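Local coordinates for protein alpha,alpha-trehalose-phosphate synthase (UDP-forming) (Burkholderia xenovorans, PDB 5V0T) that belongs to glycosyltransferase family 20, has the GT-B fold of two Rossmann-like domains, and binds UDP and 6-O-phosphono-alpha-D-glucopyranose, at residues A[135-140]-A[460-465]; A[145-150]-A[187-192]; A[218-223]-A[231-236]. All coordinates share one frame; numbering follows the deposited sequence.

Contact 1: A[135-140]-A[460-465]. With G6P (6-O-phosphono-alpha-D-glucopyranose), chain J.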
loop_
_atom_site.group_PDB
_atom_site.type_symbol
_atom_site.label_atom_id
_atom_site.label_comp_id
_atom_site.label_asym_id
_atom_site.label_seq_id
_atom_site.Cartn_x
_atom_site.Cartn_y
_atom_site.Cartn_z
ATOM N N VAL A 135 10.472 13.344 -17.886
ATOM C CA VAL A 135 9.284 13.600 -17.077
ATOM C C VAL A 135 9.481 12.889 -15.742
ATOM O O VAL A 135 9.739 11.679 -15.710
ATOM C CB VAL A 135 7.998 13.120 -17.769
ATOM C CG1 VAL A 135 6.805 13.355 -16.862
ATOM C CG2 VAL A 135 7.797 13.841 -19.083
ATOM N N ILE A 136 9.383 13.639 -14.647
ATOM C CA ILE A 136 9.738 13.152 -13.316
ATOM C C ILE A 136 8.469 12.859 -12.530
ATOM O O ILE A 136 7.609 13.736 -12.365
ATOM C CB ILE A 136 10.621 14.168 -12.568
ATOM C CG1 ILE A 136 11.894 14.466 -13.362
ATOM C CG2 ILE A 136 10.951 13.652 -11.169
ATOM C CD1 ILE A 136 12.700 15.625 -12.808
ATOM N N TRP A 137 8.364 11.632 -12.016
ATOM C CA TRP A 137 7.196 11.199 -11.254
ATOM C C TRP A 137 7.666 10.685 -9.898
ATOM O O TRP A 137 8.257 9.601 -9.807
ATOM C CB TRP A 137 6.410 10.129 -12.016
ATOM C CG TRP A 137 5.074 9.780 -11.378
ATOM C CD1 TRP A 137 4.524 10.339 -10.252
ATOM C CD2 TRP A 137 4.125 8.811 -11.845
ATOM N NE1 TRP A 137 3.307 9.759 -9.979
ATOM C CE2 TRP A 137 3.039 8.818 -10.939
ATOM C CE3 TRP A 137 4.096 7.926 -12.929
ATOM C CZ2 TRP A 137 1.931 7.998 -11.100
ATOM C CZ3 TRP A 137 2.998 7.095 -13.082
ATOM C CH2 TRP A 137 1.929 7.137 -12.171
ATOM N N VAL A 138 7.412 11.466 -8.855
ATOM C CA VAL A 138 7.822 11.163 -7.484
ATOM C C VAL A 138 6.703 10.417 -6.776
ATOM O O VAL A 138 5.528 10.793 -6.900
ATOM C CB VAL A 138 8.175 12.465 -6.743
ATOM C CG1 VAL A 138 8.642 12.175 -5.358
ATOM C CG2 VAL A 138 9.225 13.231 -7.537
ATOM N N HIS A 139 7.060 9.381 -6.002
ATOM C CA HIS A 139 6.089 8.528 -5.316
ATOM C C HIS A 139 6.279 8.543 -3.801
ATOM O O HIS A 139 7.345 8.167 -3.301
ATOM C CB HIS A 139 6.170 7.089 -5.836
ATOM C CG HIS A 139 5.661 6.948 -7.238
ATOM N ND1 HIS A 139 4.424 6.415 -7.531
ATOM C CD2 HIS A 139 6.192 7.339 -8.423
ATOM C CE1 HIS A 139 4.225 6.456 -8.837
ATOM N NE2 HIS A 139 5.283 7.013 -9.402
ATOM N N ASP A 140 5.232 8.986 -3.091
ATOM C CA ASP A 140 4.894 8.664 -1.697
ATOM C C ASP A 140 5.495 9.597 -0.652
ATOM O O ASP A 140 6.279 10.499 -0.962
ATOM C CB ASP A 140 5.246 7.210 -1.341
ATOM C CG ASP A 140 4.095 6.515 -0.612
ATOM O OD1 ASP A 140 3.045 7.175 -0.464
ATOM O OD2 ASP A 140 4.216 5.337 -0.203
ATOM N N ASN A 460 -3.108 7.425 -17.423
ATOM C CA ASN A 460 -3.950 8.547 -17.016
ATOM C C ASN A 460 -3.130 9.619 -16.313
ATOM O O ASN A 460 -3.291 10.811 -16.584
ATOM C CB ASN A 460 -5.076 8.077 -16.097
ATOM C CG ASN A 460 -6.160 7.343 -16.828
ATOM O OD1 ASN A 460 -6.298 7.466 -18.042
ATOM N ND2 ASN A 460 -6.948 6.579 -16.090
ATOM N N PHE A 461 -2.266 9.211 -15.382
ATOM C CA PHE A 461 -1.466 10.187 -14.649
ATOM C C PHE A 461 -0.505 10.897 -15.587
ATOM O O PHE A 461 -0.375 12.126 -15.548
ATOM C CB PHE A 461 -0.703 9.505 -13.508
ATOM C CG PHE A 461 0.016 10.466 -12.604
ATOM C CD1 PHE A 461 1.314 10.872 -12.891
ATOM C CD2 PHE A 461 -0.620 10.990 -11.489
ATOM C CE1 PHE A 461 1.978 11.774 -12.068
ATOM C CE2 PHE A 461 0.029 11.895 -10.648
ATOM C CZ PHE A 461 1.334 12.285 -10.936
ATOM N N MET A 462 0.167 10.130 -16.452
ATOM C CA MET A 462 1.140 10.708 -17.375
ATOM C C MET A 462 0.469 11.636 -18.382
ATOM O O MET A 462 1.037 12.669 -18.758
ATOM C CB MET A 462 1.907 9.588 -18.088
ATOM C CG MET A 462 2.824 8.796 -17.155
ATOM S SD MET A 462 4.074 9.860 -16.370
ATOM C CE MET A 462 5.133 10.130 -17.773
ATOM N N ARG A 463 -0.737 11.284 -18.832
ATOM C CA ARG A 463 -1.469 12.163 -19.740
ATOM C C ARG A 463 -1.756 13.506 -19.085
ATOM O O ARG A 463 -1.611 14.558 -19.715
ATOM C CB ARG A 463 -2.777 11.500 -20.176
ATOM C CG ARG A 463 -3.686 12.416 -20.995
ATOM C CD ARG A 463 -5.033 11.770 -21.316
ATOM N NE ARG A 463 -4.883 10.391 -21.778
ATOM C CZ ARG A 463 -5.269 9.323 -21.081
ATOM N NH1 ARG A 463 -5.843 9.476 -19.893
ATOM N NH2 ARG A 463 -5.084 8.102 -21.572
ATOM N N ASP A 464 -2.167 13.487 -17.817
ATOM C CA ASP A 464 -2.461 14.733 -17.120
ATOM C C ASP A 464 -1.192 15.509 -16.806
ATOM O O ASP A 464 -1.204 16.746 -16.831
ATOM C CB ASP A 464 -3.241 14.440 -15.834
ATOM C CG ASP A 464 -4.688 14.065 -16.107
ATOM O OD1 ASP A 464 -5.163 14.375 -17.214
ATOM O OD2 ASP A 464 -5.356 13.491 -15.219
ATOM N N LEU A 465 -0.096 14.805 -16.507
ATOM C CA LEU A 465 1.151 15.479 -16.153
ATOM C C LEU A 465 1.745 16.205 -17.352
ATOM O O LEU A 465 2.260 17.320 -17.219
ATOM C CB LEU A 465 2.147 14.463 -15.580
ATOM C CG LEU A 465 3.559 14.934 -15.204
ATOM C CD1 LEU A 465 3.512 16.185 -14.334
ATOM C CD2 LEU A 465 4.296 13.816 -14.473
HETATM C C1 G6P J . 3.722 1.010 1.716
HETATM C C2 G6P J . 4.254 2.389 1.360
HETATM C C3 G6P J . 5.492 2.270 0.468
HETATM C C4 G6P J . 6.527 1.382 1.164
HETATM C C5 G6P J . 5.895 0.033 1.510
HETATM C C6 G6P J . 6.925 -0.890 2.164
HETATM O O1 G6P J . 3.341 0.384 0.497
HETATM O O2 G6P J . 3.217 3.150 0.715
HETATM O O3 G6P J . 6.029 3.590 0.284
HETATM O O4 G6P J . 7.648 1.157 0.284
HETATM O O5 G6P J . 4.749 0.233 2.353
HETATM O O6 G6P J . 7.498 -0.247 3.315
HETATM P P G6P J . 9.094 -0.039 3.395
HETATM O O1P G6P J . 9.685 -1.404 3.637
HETATM O O2P G6P J . 9.276 0.943 4.519
HETATM O O3P G6P J . 9.482 0.516 2.043
#

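Contact 2: A[145-150]-A[187-192]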
loop_
_atom_site.group_PDB
_atom_site.type_symbol
_atom_site.label_atom_id
_atom_site.label_comp_id
_atom_site.label_asym_id
_atom_site.label_seq_id
_atom_site.Cartn_x
_atom_site.Cartn_y
_atom_site.Cartn_z
ATOM N N PRO A 145 8.881 16.868 -0.067
ATOM C CA PRO A 145 9.645 18.078 -0.426
ATOM C C PRO A 145 10.422 18.002 -1.732
ATOM O O PRO A 145 11.161 18.942 -2.027
ATOM C CB PRO A 145 10.632 18.235 0.750
ATOM C CG PRO A 145 10.095 17.335 1.853
ATOM C CD PRO A 145 9.469 16.195 1.104
ATOM N N PHE A 146 10.274 16.933 -2.526
ATOM C CA PHE A 146 11.216 16.658 -3.609
ATOM C C PHE A 146 11.092 17.650 -4.760
ATOM O O PHE A 146 12.106 18.058 -5.331
ATOM C CB PHE A 146 11.020 15.231 -4.130
ATOM C CG PHE A 146 12.241 14.659 -4.794
ATOM C CD1 PHE A 146 13.293 14.164 -4.037
ATOM C CD2 PHE A 146 12.342 14.612 -6.177
ATOM C CE1 PHE A 146 14.428 13.635 -4.650
ATOM C CE2 PHE A 146 13.482 14.083 -6.797
ATOM C CZ PHE A 146 14.523 13.600 -6.027
ATOM N N ALA A 147 9.868 18.018 -5.156
ATOM C CA ALA A 147 9.735 18.981 -6.252
ATOM C C ALA A 147 10.338 20.320 -5.864
ATOM O O ALA A 147 11.047 20.951 -6.660
ATOM C CB ALA A 147 8.272 19.167 -6.645
ATOM N N GLN A 148 10.072 20.757 -4.631
ATOM C CA GLN A 148 10.626 22.015 -4.137
ATOM C C GLN A 148 12.150 22.002 -4.211
ATOM O O GLN A 148 12.769 22.963 -4.686
ATOM C CB GLN A 148 10.130 22.238 -2.704
ATOM C CG GLN A 148 10.327 23.616 -2.103
ATOM C CD GLN A 148 9.947 23.634 -0.622
ATOM O OE1 GLN A 148 10.643 23.043 0.206
ATOM N NE2 GLN A 148 8.831 24.292 -0.288
ATOM N N ALA A 149 12.768 20.894 -3.799
ATOM C CA ALA A 149 14.225 20.778 -3.878
ATOM C C ALA A 149 14.713 20.768 -5.321
ATOM O O ALA A 149 15.741 21.379 -5.639
ATOM C CB ALA A 149 14.686 19.511 -3.156
ATOM N N LEU A 150 14.012 20.054 -6.208
ATOM C CA LEU A 150 14.439 20.012 -7.605
ATOM C C LEU A 150 14.399 21.406 -8.217
ATOM O O LEU A 150 15.357 21.847 -8.870
ATOM C CB LEU A 150 13.554 19.050 -8.400
ATOM C CG LEU A 150 13.758 17.556 -8.167
ATOM C CD1 LEU A 150 12.618 16.765 -8.811
ATOM C CD2 LEU A 150 15.100 17.135 -8.758
ATOM N N CYS A 187 2.672 21.849 -3.178
ATOM C CA CYS A 187 2.244 22.748 -4.234
ATOM C C CYS A 187 3.369 23.153 -5.179
ATOM O O CYS A 187 3.099 23.876 -6.135
ATOM C CB CYS A 187 1.574 23.989 -3.621
ATOM S SG CYS A 187 0.033 23.576 -2.725
ATOM N N SER A 188 4.606 22.687 -4.977
ATOM C CA SER A 188 5.624 22.857 -6.012
ATOM C C SER A 188 5.530 21.816 -7.117
ATOM O O SER A 188 6.204 21.961 -8.135
ATOM C CB SER A 188 7.040 22.800 -5.429
ATOM O OG SER A 188 7.351 23.990 -4.726
ATOM N N PHE A 189 4.753 20.758 -6.932
ATOM C CA PHE A 189 4.563 19.795 -8.003
ATOM C C PHE A 189 3.663 20.387 -9.084
ATOM O O PHE A 189 2.847 21.272 -8.824
ATOM C CB PHE A 189 3.965 18.502 -7.442
ATOM C CG PHE A 189 4.969 17.637 -6.697
ATOM C CD1 PHE A 189 5.821 16.793 -7.402
ATOM C CD2 PHE A 189 5.051 17.660 -5.318
ATOM C CE1 PHE A 189 6.741 15.994 -6.745
ATOM C CE2 PHE A 189 5.975 16.868 -4.650
ATOM C CZ PHE A 189 6.825 16.021 -5.381
ATOM N N ASP A 190 3.847 19.921 -10.324
ATOM C CA ASP A 190 2.915 20.313 -11.383
ATOM C C ASP A 190 1.572 19.614 -11.237
ATOM O O ASP A 190 0.530 20.203 -11.546
ATOM C CB ASP A 190 3.527 20.007 -12.750
ATOM C CG ASP A 190 4.751 20.840 -13.021
ATOM O OD1 ASP A 190 4.646 22.074 -12.886
ATOM O OD2 ASP A 190 5.814 20.278 -13.320
ATOM N N LEU A 191 1.575 18.375 -10.756
ATOM C CA LEU A 191 0.374 17.557 -10.651
ATOM C C LEU A 191 0.475 16.699 -9.398
ATOM O O LEU A 191 1.508 16.067 -9.167
ATOM C CB LEU A 191 0.204 16.660 -11.883
ATOM C CG LEU A 191 -0.912 15.618 -11.802
ATOM C CD1 LEU A 191 -2.262 16.316 -11.721
ATOM C CD2 LEU A 191 -0.859 14.651 -13.011
ATOM N N LEU A 192 -0.591 16.675 -8.600
ATOM C CA LEU A 192 -0.689 15.812 -7.429
ATOM C C LEU A 192 -1.714 14.723 -7.706
ATOM O O LEU A 192 -2.810 15.012 -8.189
ATOM C CB LEU A 192 -1.106 16.599 -6.177
ATOM C CG LEU A 192 -0.157 17.700 -5.711
ATOM C CD1 LEU A 192 -0.712 18.361 -4.455
ATOM C CD2 LEU A 192 1.217 17.094 -5.427
#

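Contact 3: A[218-223]-A[231-236]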
loop_
_atom_site.group_PDB
_atom_site.type_symbol
_atom_site.label_atom_id
_atom_site.label_comp_id
_atom_site.label_asym_id
_atom_site.label_seq_id
_atom_site.Cartn_x
_atom_site.Cartn_y
_atom_site.Cartn_z
ATOM N N SER A 218 -12.463 21.395 -13.244
ATOM C CA SER A 218 -12.069 21.693 -14.614
ATOM C C SER A 218 -12.757 20.723 -15.563
ATOM O O SER A 218 -13.142 19.613 -15.184
ATOM C CB SER A 218 -10.547 21.604 -14.812
ATOM O OG SER A 218 -10.138 20.257 -15.048
ATOM N N ALA A 219 -12.895 21.156 -16.817
ATOM C CA ALA A 219 -13.438 20.275 -17.843
ATOM C C ALA A 219 -12.436 19.196 -18.242
ATOM O O ALA A 219 -12.834 18.116 -18.693
ATOM C CB ALA A 219 -13.866 21.092 -19.062
ATOM N N SER A 220 -11.139 19.463 -18.073
ATOM C CA SER A 220 -10.129 18.466 -18.415
ATOM C C SER A 220 -10.227 17.246 -17.507
ATOM O O SER A 220 -10.010 16.113 -17.951
ATOM C CB SER A 220 -8.734 19.089 -18.331
ATOM O OG SER A 220 -7.748 18.203 -18.828
ATOM N N GLY A 221 -10.565 17.454 -16.236
ATOM C CA GLY A 221 -10.608 16.376 -15.279
ATOM C C GLY A 221 -10.027 16.763 -13.933
ATOM O O GLY A 221 -10.738 16.819 -12.921
ATOM N N PRO A 222 -8.719 17.025 -13.884
ATOM C CA PRO A 222 -8.100 17.401 -12.608
ATOM C C PRO A 222 -8.568 18.768 -12.140
ATOM O O PRO A 222 -8.881 19.654 -12.938
ATOM C CB PRO A 222 -6.596 17.411 -12.918
ATOM C CG PRO A 222 -6.450 16.701 -14.246
ATOM C CD PRO A 222 -7.731 16.956 -14.975
ATOM N N LEU A 223 -8.622 18.925 -10.820
ATOM C CA LEU A 223 -8.892 20.226 -10.227
ATOM C C LEU A 223 -7.692 21.146 -10.411
ATOM O O LEU A 223 -6.551 20.697 -10.518
ATOM C CB LEU A 223 -9.189 20.083 -8.733
ATOM C CG LEU A 223 -10.181 18.980 -8.367
ATOM C CD1 LEU A 223 -10.345 18.886 -6.862
ATOM C CD2 LEU A 223 -11.511 19.251 -9.035
ATOM N N THR A 231 0.168 27.737 -8.583
ATOM C CA THR A 231 -0.939 27.138 -9.319
ATOM C C THR A 231 -0.530 25.739 -9.757
ATOM O O THR A 231 0.556 25.555 -10.315
ATOM C CB THR A 231 -1.310 27.975 -10.552
ATOM O OG1 THR A 231 -1.714 29.286 -10.143
ATOM C CG2 THR A 231 -2.447 27.323 -11.312
ATOM N N LEU A 232 -1.398 24.758 -9.521
ATOM C CA LEU A 232 -1.090 23.382 -9.888
ATOM C C LEU A 232 -2.400 22.628 -10.084
ATOM O O LEU A 232 -3.492 23.204 -10.025
ATOM C CB LEU A 232 -0.202 22.713 -8.833
ATOM C CG LEU A 232 -0.799 22.435 -7.459
ATOM C CD1 LEU A 232 -0.092 21.217 -6.874
ATOM C CD2 LEU A 232 -0.663 23.661 -6.538
ATOM N N ARG A 233 -2.286 21.328 -10.338
ATOM C CA ARG A 233 -3.427 20.468 -10.619
ATOM C C ARG A 233 -3.423 19.285 -9.661
ATOM O O ARG A 233 -2.365 18.858 -9.192
ATOM C CB ARG A 233 -3.401 19.953 -12.069
ATOM C CG ARG A 233 -3.292 21.045 -13.141
ATOM C CD ARG A 233 -4.570 21.868 -13.264
ATOM N NE ARG A 233 -5.679 21.118 -13.853
ATOM C CZ ARG A 233 -5.978 21.106 -15.149
ATOM N NH1 ARG A 233 -5.247 21.798 -16.009
ATOM N NH2 ARG A 233 -7.011 20.401 -15.590
ATOM N N ALA A 234 -4.612 18.739 -9.392
ATOM C CA ALA A 234 -4.720 17.616 -8.469
ATOM C C ALA A 234 -5.911 16.735 -8.831
ATOM O O ALA A 234 -6.977 17.244 -9.182
ATOM C CB ALA A 234 -4.849 18.118 -7.025
ATOM N N ALA A 235 -5.730 15.415 -8.734
ATOM C CA ALA A 235 -6.790 14.479 -9.095
ATOM C C ALA A 235 -6.558 13.154 -8.375
ATOM O O ALA A 235 -5.544 12.957 -7.702
ATOM C CB ALA A 235 -6.863 14.265 -10.611
ATOM N N ALA A 236 -7.522 12.247 -8.528
ATOM C CA ALA A 236 -7.444 10.903 -7.966
ATOM C C ALA A 236 -7.145 9.896 -9.072
ATOM O O ALA A 236 -7.730 9.967 -10.157
ATOM C CB ALA A 236 -8.751 10.527 -7.251
#

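Contact 1: A[135-140]-A[460-465]
W137 and F461 carry the aromatic part of this contact as an offset stack. The five-membered ring of W137 and the F461 ring lie nearly parallel, planes 7° apart, with centroids separated by 3.9 Å. F461 CD1 sits over the middle of the indole, while W137 NE1 lies over the rim of the phenyl face, 3.2 Å from F461 CE1. Both side chains have CG anti to the backbone N (chi1 -172° and -173°), which sends each ring across the gap between strand and helix. The imidazole of H139 covers the other indole face, so W137 is clamped on both sides. A Met-aromatic contact adds to this: M462 SD approaches obliquely, 3.9 Å from W137 CE3.

The remaining packing is aliphatic. V135 CG1 meets L465 CD2 at a tight 3.5 Å and M462 CE at 3.7 Å, the bent methionine chain carrying its methyl back to the valine.

The ligand is met at the far end of strand 135-139. There D140 OD2 accepts from both O2 and O3 of 6-O-phosphono-alpha-D-glucopyranose, each at 2.6 Å, and H164 N bonds to D140 OD1. The ligand-binding carboxylate thus follows directly on a strand that helix 454-466 covers on one side. The arrangement is that of a GT-B protein, whose last helix crosses back from the C-terminal domain onto the N-terminal Rossmann-like sheet.

Contact 2: A[145-150]-A[187-192]
The F189 ring receives the methyl of A147 squarely on one face: A147 CB stands 3.4 Å from the ring centroid and only 8° off the ring normal, a CH-pi contact of almost ideal direction. CD1 and CE1 are the nearest ring atoms to that methyl, both at 3.5 Å. F146 CB comes up obliquely to the far end of the ring, 4.4 Å from F189 CZ, while its own phenyl leads away. The F161 ring also meets that of F189, inclined at about 40°. With CG anti to its carbonyl carbon (chi1 -76°), F189 swings its ring back to the first turn of the helix.

Beside the ring, S188 packs against the helix backbone. Its CB lies 3.7 Å from Q148 N, and its OG rests near the root of the Q148 side chain, 3.9 Å from Q148 CB. The small side chains of A147 and S188 are consistent with the close approach of the two backbones, the CA atoms of Q148 and S188 being 5.4 Å apart.

Helix 146-152 follows strand 135-139 and leads to the parallel strand 159-162, making a beta-alpha-beta crossover. Helix 109-126 packs against P145 and Q148, I159 touches both A147 and F189, and just beyond F189 the chain enters strand 191-194, with D190 salt-bridged to R151.

Contact 3: A[218-223]-A[231-236]
L223 N gives its hydrogen to A234 O at 2.9 Å, and A234 N returns the bond to L223 O at 3.0 Å, so that the two residues form an antiparallel hydrogen-bonded pair. L223 O has a second, softer partner in R233 CA, 3.1 Å away in a CA-H...O contact. L223 and A234 project to the same face of the sheet, where L200 of helix 197-209 touches both.

R233 is modelled in two conformers. In the one described here the chain bends at chi2 and chi3 and curls back along the loop, bringing the edge of the guanidinium against S220 CB and L223 O. From there R233 NH2 makes a weak bond to P222 O, at 3.3 Å, which depends on this conformer.

The L223-A234 pair stands at the open end of the beta-hairpin made by strands 223-227 and 230-236, near one margin of the N-terminal sheet, where strand 214-216 follows on the outer side. The loop that leads into it is poorly ordered from S218 to S220. As modelled, S218 OG accepts from G221 N at 3.1 Å, which makes an ST motif; its chi1 of 84° puts OG between the backbone N and the carbonyl carbon, turned in over the loop. The same OG lies 2.5 Å from P222 O, too close in so mobile a loop to be read as a sound bond. G221 turns the chain at phi 138° and psi -66°, where a beta carbon would press on the carbonyl oxygen of S220 and on P222 CD. P222, delivered to the strand by this turn, touches R233 NH2 through CD and A235 CB through its own CB, the latter at 3.9 Å.

Overall arrangement
Contacts 1 and 2 are buried in the N-terminal domain and both rest on ring and methyl packing, contact 1 adding a methionine sulfur, whereas contact 3, partly buried near the sheet margin, is joined mainly by backbone bonds and an arginine. All three reach one sheet. Strand 191-194 connects them: L191 packs on helix 454-466 of contact 1, and L192 bonds its backbone to that of R233 and A235 in contact 3. F146 of contact 2 touches V138 of contact 1, while D464 of the same closing helix rests on P222. Contact 1 spans most of the chain and encloses the other two in sequence, and its D140 binds 6-O-phosphono-alpha-D-glucopyranose.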